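Local coordinates for protein putative ribosomal N-acetyltransferase YdaF (PDB 1NSL) that is a putative N-acetyltransferase of the GNAT family that may acetylate ribosomal proteins and forms homohexamers and homodimers, at residues Y75-H86 and I97-K108. Residues are numbered along the deposited sequence; the frame is centred on the assembly and turned at random.
Sequences YDGSLCGMISLH and IGYWIAKEFEGK
Strands 78-86 and 97-101 pair antiparallel, their axes at 172°, with Met-82 and Trp-100 exchanging backbone hydrogen bonds as a hydrogen-bonded pair, Ser-84 and Gly-98 doing likewise though Ser-84 N to Gly-98 O is weak, and Ala-102 N reaching Cys-80 O at 2.8 Å. Trp-100 has CG between its backbone N and carbonyl carbon (chi1 57°), which folds the indole back across the neighbouring strand: one face receives Gly-81 CA in a CH-pi contact, 4.2 Å from the six-membered ring's centroid. Met-82, present as selenomethionine, lays CG against Trp-100 CZ2 at 3.6 Å, its selenium oblique to the indole. Without the indole, as with an alanine here, Gly-81 CA and the Met-82 chain would probably lose their aromatic partner. Past the end of strand 97-101, the Phe-105 ring takes Cys-80 CB over its centre, 3.5 Å from the centroid and 11° off the ring normal. Lys-108 NZ makes a cation-pi contact over the Tyr-75 face, 4.7 Å from the centroid. This hairpin belongs to the central GNAT sheet, where a classic bulge at Cys-80 and Gly-81 faces Leu-73 of strand 69-75. Helix 21-30 packs on Trp-100 through Leu-24 and Ile-28, whereas helix 110-124 meets Ile-83 and Tyr-99 on the other face.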
ATOM      1  N   TYR C  75     -30.999  15.278  -8.944  1.00 31.42           N
ATOM      2  CA  TYR C  75     -32.273  15.701  -9.498  1.00 32.55           C
ATOM      3  C   TYR C  75     -31.973  16.979 -10.265  1.00 33.08           C
ATOM      4  O   TYR C  75     -31.489  17.967  -9.719  1.00 33.59           O
ATOM      5  CB  TYR C  75     -33.332  15.952  -8.407  1.00 32.97           C
ATOM      6  CG  TYR C  75     -34.606  16.598  -8.947  1.00 34.58           C
ATOM      7  CD1 TYR C  75     -34.666  17.972  -9.203  1.00 35.92           C
ATOM      8  CD2 TYR C  75     -35.721  15.855  -9.206  1.00 33.87           C
ATOM      9  CE1 TYR C  75     -35.803  18.568  -9.708  1.00 35.19           C
ATOM     10  CE2 TYR C  75     -36.884  16.449  -9.717  1.00 36.42           C
ATOM     11  CZ  TYR C  75     -36.921  17.799  -9.974  1.00 36.54           C
ATOM     12  OH  TYR C  75     -38.096  18.357 -10.509  1.00 36.86           O
ATOM     13  N   ASP C  76     -32.240  16.959 -11.553  1.00 33.76           N
ATOM     14  CA  ASP C  76     -32.011  18.144 -12.365  1.00 34.05           C
ATOM     15  C   ASP C  76     -30.668  18.774 -12.238  1.00 33.89           C
ATOM     16  O   ASP C  76     -30.525  19.966 -12.435  1.00 33.54           O
ATOM     17  CB  ASP C  76     -33.078  19.189 -12.117  1.00 34.70           C
ATOM     18  CG  ASP C  76     -34.268  18.971 -12.991  1.00 35.36           C
ATOM     19  OD1 ASP C  76     -34.060  18.795 -14.209  1.00 37.04           O
ATOM     20  OD2 ASP C  76     -35.426  18.915 -12.561  1.00 37.27           O
ATOM     21  N   GLY C  77     -29.672  17.959 -11.928  1.00 34.28           N
ATOM     22  CA  GLY C  77     -28.321  18.450 -11.914  1.00 33.60           C
ATOM     23  C   GLY C  77     -27.618  18.354 -10.584  1.00 33.64           C
ATOM     24  O   GLY C  77     -26.383  18.240 -10.585  1.00 34.26           O
ATOM     25  N   SER C  78     -28.330  18.386  -9.453  1.00 32.65           N
ATOM     26  CA  SER C  78     -27.579  18.341  -8.193  1.00 32.21           C
ATOM     27  C   SER C  78     -27.934  17.328  -7.107  1.00 31.25           C
ATOM     28  O   SER C  78     -29.090  16.998  -6.914  1.00 30.82           O
ATOM     29  CB  SER C  78     -27.510  19.727  -7.599  1.00 32.84           C
ATOM     30  OG  SER C  78     -28.807  20.181  -7.328  1.00 36.30           O
ATOM     31  N   LEU C  79     -26.907  16.873  -6.382  1.00 30.57           N
ATOM     32  CA  LEU C  79     -27.026  15.870  -5.320  1.00 29.29           C
ATOM     33  C   LEU C  79     -28.216  16.015  -4.434  1.00 28.96           C
ATOM     34  O   LEU C  79     -28.361  17.016  -3.768  1.00 28.83           O
ATOM     35  CB  LEU C  79     -25.862  15.968  -4.382  1.00 28.25           C
ATOM     36  CG  LEU C  79     -24.687  15.052  -4.559  1.00 28.87           C
ATOM     37  CD1 LEU C  79     -23.879  15.027  -3.222  1.00 26.08           C
ATOM     38  CD2 LEU C  79     -25.143  13.660  -4.968  1.00 29.75           C
ATOM     39  N   CYS C  80     -29.034  14.987  -4.358  1.00 29.20           N
ATOM     40  CA  CYS C  80     -30.166  15.068  -3.489  1.00 29.79           C
ATOM     41  C   CYS C  80     -30.143  13.835  -2.675  1.00 29.88           C
ATOM     42  O   CYS C  80     -31.016  13.624  -1.830  1.00 30.43           O
ATOM     43  CB  CYS C  80     -31.450  15.109  -4.294  1.00 29.82           C
ATOM     44  SG  CYS C  80     -31.639  13.631  -5.309  1.00 31.26           S
ATOM     45  N   GLY C  81     -29.147  13.002  -2.937  1.00 30.22           N
ATOM     46  CA  GLY C  81     -28.992  11.749  -2.193  1.00 31.03           C
ATOM     47  C   GLY C  81     -27.954  10.800  -2.779  1.00 31.13           C
ATOM     48  O   GLY C  81     -27.122  11.229  -3.585  1.00 30.97           O
HETATM   49  N   MSE C  82     -28.026   9.528  -2.380  1.00 31.00           N
HETATM   50  CA  MSE C  82     -27.066   8.481  -2.772  1.00 31.04           C
HETATM   51  C   MSE C  82     -27.789   7.152  -2.944  1.00 31.29           C
HETATM   52  O   MSE C  82     -28.750   6.861  -2.216  1.00 30.73           O
HETATM   53  CB  MSE C  82     -26.003   8.254  -1.663  1.00 30.15           C
HETATM   54  CG  MSE C  82     -25.280   9.449  -1.198  1.00 29.65           C
HETATM   55 SE   MSE C  82     -23.540   8.948  -0.542  1.00 36.05          SE
HETATM   56  CE  MSE C  82     -23.930   7.614   0.659  1.00 37.73           C
ATOM     57  N   ILE C  83     -27.328   6.331  -3.880  1.00 31.93           N
ATOM     58  CA  ILE C  83     -27.882   4.978  -3.996  1.00 32.41           C
ATOM     59  C   ILE C  83     -26.717   4.115  -3.969  1.00 32.04           C
ATOM     60  O   ILE C  83     -25.610   4.574  -4.239  1.00 32.58           O
ATOM     61  CB  ILE C  83     -28.603   4.728  -5.265  1.00 33.15           C
ATOM     62  CG1 ILE C  83     -29.123   3.317  -5.273  1.00 34.03           C
ATOM     63  CG2 ILE C  83     -27.689   4.810  -6.422  1.00 33.92           C
ATOM     64  CD1 ILE C  83     -30.253   3.206  -6.344  1.00 38.29           C
ATOM     65  N   SER C  84     -26.942   2.853  -3.683  1.00 31.33           N
ATOM     66  CA  SER C  84     -25.809   2.026  -3.402  1.00 29.96           C
ATOM     67  C   SER C  84     -26.091   0.557  -3.536  1.00 30.00           C
ATOM     68  O   SER C  84     -27.193   0.067  -3.212  1.00 28.93           O
ATOM     69  CB  SER C  84     -25.425   2.296  -1.998  1.00 29.99           C
ATOM     70  OG  SER C  84     -24.686   1.198  -1.481  1.00 33.18           O
ATOM     71  N   LEU C  85     -25.081  -0.153  -4.030  1.00 29.84           N
ATOM     72  CA  LEU C  85     -25.195  -1.590  -4.198  1.00 29.77           C
ATOM     73  C   LEU C  85     -23.978  -2.079  -3.499  1.00 29.31           C
ATOM     74  O   LEU C  85     -22.893  -1.746  -3.920  1.00 29.70           O
ATOM     75  CB  LEU C  85     -25.120  -1.966  -5.660  1.00 29.41           C
ATOM     76  CG  LEU C  85     -24.961  -3.459  -5.872  1.00 28.91           C
ATOM     77  CD1 LEU C  85     -26.257  -4.049  -5.837  1.00 27.71           C
ATOM     78  CD2 LEU C  85     -24.363  -3.713  -7.231  1.00 32.61           C
ATOM     79  N   HIS C  86     -24.158  -2.867  -2.445  1.00 29.16           N
ATOM     80  CA  HIS C  86     -23.074  -3.309  -1.591  1.00 28.90           C
ATOM     81  C   HIS C  86     -23.294  -4.745  -1.168  1.00 29.13           C
ATOM     82  O   HIS C  86     -24.247  -5.314  -1.569  1.00 29.55           O
ATOM     83  CB  HIS C  86     -22.963  -2.391  -0.386  1.00 28.74           C
ATOM     84  CG  HIS C  86     -24.244  -2.208   0.351  1.00 29.76           C
ATOM     85  ND1 HIS C  86     -24.602  -2.984   1.433  1.00 34.04           N
ATOM     86  CD2 HIS C  86     -25.268  -1.353   0.150  1.00 33.91           C
ATOM     87  CE1 HIS C  86     -25.786  -2.610   1.873  1.00 35.76           C
ATOM     88  NE2 HIS C  86     -26.231  -1.643   1.090  1.00 37.48           N
ATOM     89  N   ILE C  97     -29.199  -3.452  -1.889  1.00 31.73           N
ATOM     90  CA  ILE C  97     -29.349  -2.039  -2.266  1.00 30.85           C
ATOM     91  C   ILE C  97     -29.670  -1.093  -1.096  1.00 29.80           C
ATOM     92  O   ILE C  97     -30.392  -1.439  -0.191  1.00 28.65           O
ATOM     93  CB  ILE C  97     -30.355  -1.904  -3.406  1.00 31.98           C
ATOM     94  CG1 ILE C  97     -29.713  -2.464  -4.690  1.00 31.82           C
ATOM     95  CG2 ILE C  97     -30.858  -0.433  -3.613  1.00 29.40           C
ATOM     96  CD1 ILE C  97     -30.638  -2.463  -5.868  1.00 29.39           C
ATOM     97  N   GLY C  98     -29.060   0.085  -1.095  1.00 29.65           N
ATOM     98  CA  GLY C  98     -29.337   1.079  -0.064  1.00 29.18           C
ATOM     99  C   GLY C  98     -29.500   2.396  -0.772  1.00 28.10           C
ATOM    100  O   GLY C  98     -29.195   2.492  -1.945  1.00 29.14           O
ATOM    101  N   TYR C  99     -29.986   3.408  -0.089  1.00 27.00           N
ATOM    102  CA  TYR C  99     -30.240   4.662  -0.744  1.00 25.94           C
ATOM    103  C   TYR C  99     -30.741   5.555   0.330  1.00 25.51           C
ATOM    104  O   TYR C  99     -31.254   5.067   1.281  1.00 25.74           O
ATOM    105  CB  TYR C  99     -31.360   4.462  -1.759  1.00 26.05           C
ATOM    106  CG  TYR C  99     -32.520   3.617  -1.239  1.00 26.10           C
ATOM    107  CD1 TYR C  99     -33.341   4.079  -0.230  1.00 24.20           C
ATOM    108  CD2 TYR C  99     -32.778   2.361  -1.762  1.00 25.61           C
ATOM    109  CE1 TYR C  99     -34.344   3.333   0.247  1.00 25.89           C
ATOM    110  CE2 TYR C  99     -33.818   1.592  -1.290  1.00 27.42           C
ATOM    111  CZ  TYR C  99     -34.593   2.086  -0.272  1.00 28.42           C
ATOM    112  OH  TYR C  99     -35.641   1.368   0.250  1.00 29.16           O
ATOM    113  N   TRP C 100     -30.559   6.857   0.211  1.00 25.81           N
ATOM    114  CA  TRP C 100     -31.169   7.804   1.134  1.00 26.01           C
ATOM    115  C   TRP C 100     -31.389   9.037   0.358  1.00 27.01           C
ATOM    116  O   TRP C 100     -30.720   9.243  -0.668  1.00 28.45           O
ATOM    117  CB  TRP C 100     -30.298   8.148   2.312  1.00 25.31           C
ATOM    118  CG  TRP C 100     -28.950   8.708   2.041  1.00 25.80           C
ATOM    119  CD1 TRP C 100     -27.802   8.004   1.971  1.00 26.37           C
ATOM    120  CD2 TRP C 100     -28.578  10.082   1.938  1.00 26.48           C
ATOM    121  NE1 TRP C 100     -26.741   8.839   1.785  1.00 26.54           N
ATOM    122  CE2 TRP C 100     -27.191  10.128   1.767  1.00 26.28           C
ATOM    123  CE3 TRP C 100     -29.281  11.289   1.963  1.00 28.45           C
ATOM    124  CZ2 TRP C 100     -26.488  11.319   1.604  1.00 26.01           C
ATOM    125  CZ3 TRP C 100     -28.579  12.481   1.812  1.00 27.01           C
ATOM    126  CH2 TRP C 100     -27.198  12.483   1.639  1.00 27.10           C
ATOM    127  N   ILE C 101     -32.311   9.872   0.812  1.00 27.10           N
ATOM    128  CA  ILE C 101     -32.545  11.091   0.090  1.00 27.52           C
ATOM    129  C   ILE C 101     -32.792  12.275   1.031  1.00 27.66           C
ATOM    130  O   ILE C 101     -33.079  12.105   2.205  1.00 27.39           O
ATOM    131  CB  ILE C 101     -33.649  10.827  -0.870  1.00 27.94           C
ATOM    132  CG1 ILE C 101     -33.555  11.748  -2.070  1.00 29.71           C
ATOM    133  CG2 ILE C 101     -34.996  10.917  -0.177  1.00 29.23           C
ATOM    134  CD1 ILE C 101     -34.927  11.853  -2.838  1.00 30.74           C
ATOM    135  N   ALA C 102     -32.567  13.491   0.551  1.00 28.30           N
ATOM    136  CA  ALA C 102     -32.768  14.683   1.390  1.00 28.39           C
ATOM    137  C   ALA C 102     -34.249  14.982   1.434  1.00 29.29           C
ATOM    138  O   ALA C 102     -34.999  14.748   0.457  1.00 28.96           O
ATOM    139  CB  ALA C 102     -32.036  15.847   0.850  1.00 28.28           C
ATOM    140  N   LYS C 103     -34.688  15.518   2.555  1.00 29.48           N
ATOM    141  CA  LYS C 103     -36.114  15.569   2.731  1.00 30.37           C
ATOM    142  C   LYS C 103     -36.824  16.307   1.610  1.00 30.76           C
ATOM    143  O   LYS C 103     -37.829  15.853   1.071  1.00 31.17           O
ATOM    144  CB  LYS C 103     -36.444  16.154   4.083  1.00 30.59           C
ATOM    145  CG  LYS C 103     -37.114  15.184   5.011  1.00 31.60           C
ATOM    146  CD  LYS C 103     -38.243  15.933   5.725  1.00 33.85           C
ATOM    147  CE  LYS C 103     -39.174  15.047   6.524  1.00 34.00           C
ATOM    148  NZ  LYS C 103     -40.063  15.967   7.289  1.00 37.66           N
ATOM    149  N   GLU C 104     -36.267  17.438   1.244  1.00 31.02           N
ATOM    150  CA  GLU C 104     -36.852  18.313   0.261  1.00 31.79           C
ATOM    151  C   GLU C 104     -37.096  17.635  -1.035  1.00 31.48           C
ATOM    152  O   GLU C 104     -37.665  18.226  -1.928  1.00 31.69           O
ATOM    153  CB  GLU C 104     -35.832  19.377  -0.008  1.00 32.31           C
ATOM    154  CG  GLU C 104     -34.915  19.459   1.187  1.00 35.75           C
ATOM    155  CD  GLU C 104     -33.572  20.036   0.864  1.00 39.24           C
ATOM    156  OE1 GLU C 104     -32.720  19.341   0.257  1.00 39.29           O
ATOM    157  OE2 GLU C 104     -33.394  21.206   1.244  1.00 44.52           O
ATOM    158  N   PHE C 105     -36.636  16.404  -1.156  1.00 31.35           N
ATOM    159  CA  PHE C 105     -36.728  15.709  -2.411  1.00 30.26           C
ATOM    160  C   PHE C 105     -37.563  14.509  -2.182  1.00 29.79           C
ATOM    161  O   PHE C 105     -37.671  13.666  -3.018  1.00 31.17           O
ATOM    162  CB  PHE C 105     -35.323  15.325  -2.849  1.00 30.50           C
ATOM    163  CG  PHE C 105     -34.566  16.468  -3.422  1.00 30.78           C
ATOM    164  CD1 PHE C 105     -33.741  17.244  -2.638  1.00 31.88           C
ATOM    165  CD2 PHE C 105     -34.719  16.810  -4.741  1.00 32.13           C
ATOM    166  CE1 PHE C 105     -33.050  18.313  -3.176  1.00 30.49           C
ATOM    167  CE2 PHE C 105     -34.041  17.898  -5.275  1.00 31.27           C
ATOM    168  CZ  PHE C 105     -33.219  18.652  -4.486  1.00 29.05           C
ATOM    169  N   GLU C 106     -38.174  14.406  -1.028  1.00 29.44           N
ATOM    170  CA  GLU C 106     -39.012  13.254  -0.794  1.00 29.50           C
ATOM    171  C   GLU C 106     -40.295  13.201  -1.633  1.00 29.07           C
ATOM    172  O   GLU C 106     -40.951  14.207  -1.843  1.00 28.20           O
ATOM    173  CB  GLU C 106     -39.434  13.256   0.650  1.00 29.26           C
ATOM    174  CG  GLU C 106     -38.825  12.161   1.442  1.00 30.47           C
ATOM    175  CD  GLU C 106     -39.313  12.200   2.843  1.00 33.35           C
ATOM    176  OE1 GLU C 106     -40.308  12.912   3.087  1.00 35.24           O
ATOM    177  OE2 GLU C 106     -38.682  11.530   3.696  1.00 36.83           O
ATOM    178  N   GLY C 107     -40.679  12.022  -2.071  1.00 28.79           N
ATOM    179  CA  GLY C 107     -41.996  11.923  -2.701  1.00 29.87           C
ATOM    180  C   GLY C 107     -42.142  12.201  -4.185  1.00 29.47           C
ATOM    181  O   GLY C 107     -43.240  12.451  -4.704  1.00 28.70           O
ATOM    182  N   LYS C 108     -41.016  12.180  -4.874  1.00 29.75           N
ATOM    183  CA  LYS C 108     -41.074  12.424  -6.273  1.00 29.44           C
ATOM    184  C   LYS C 108     -40.702  11.161  -6.946  1.00 29.52           C
ATOM    185  O   LYS C 108     -40.504  11.145  -8.128  1.00 30.26           O
ATOM    186  CB  LYS C 108     -40.103  13.501  -6.619  1.00 28.97           C
ATOM    187  CG  LYS C 108     -40.178  14.687  -5.712  1.00 29.78           C
ATOM    188  CD  LYS C 108     -39.234  15.759  -6.248  1.00 32.56           C
ATOM    189  CE  LYS C 108     -39.789  17.157  -5.958  1.00 36.76           C
ATOM    190  NZ  LYS C 108     -38.703  18.193  -5.967  1.00 41.76           N
TER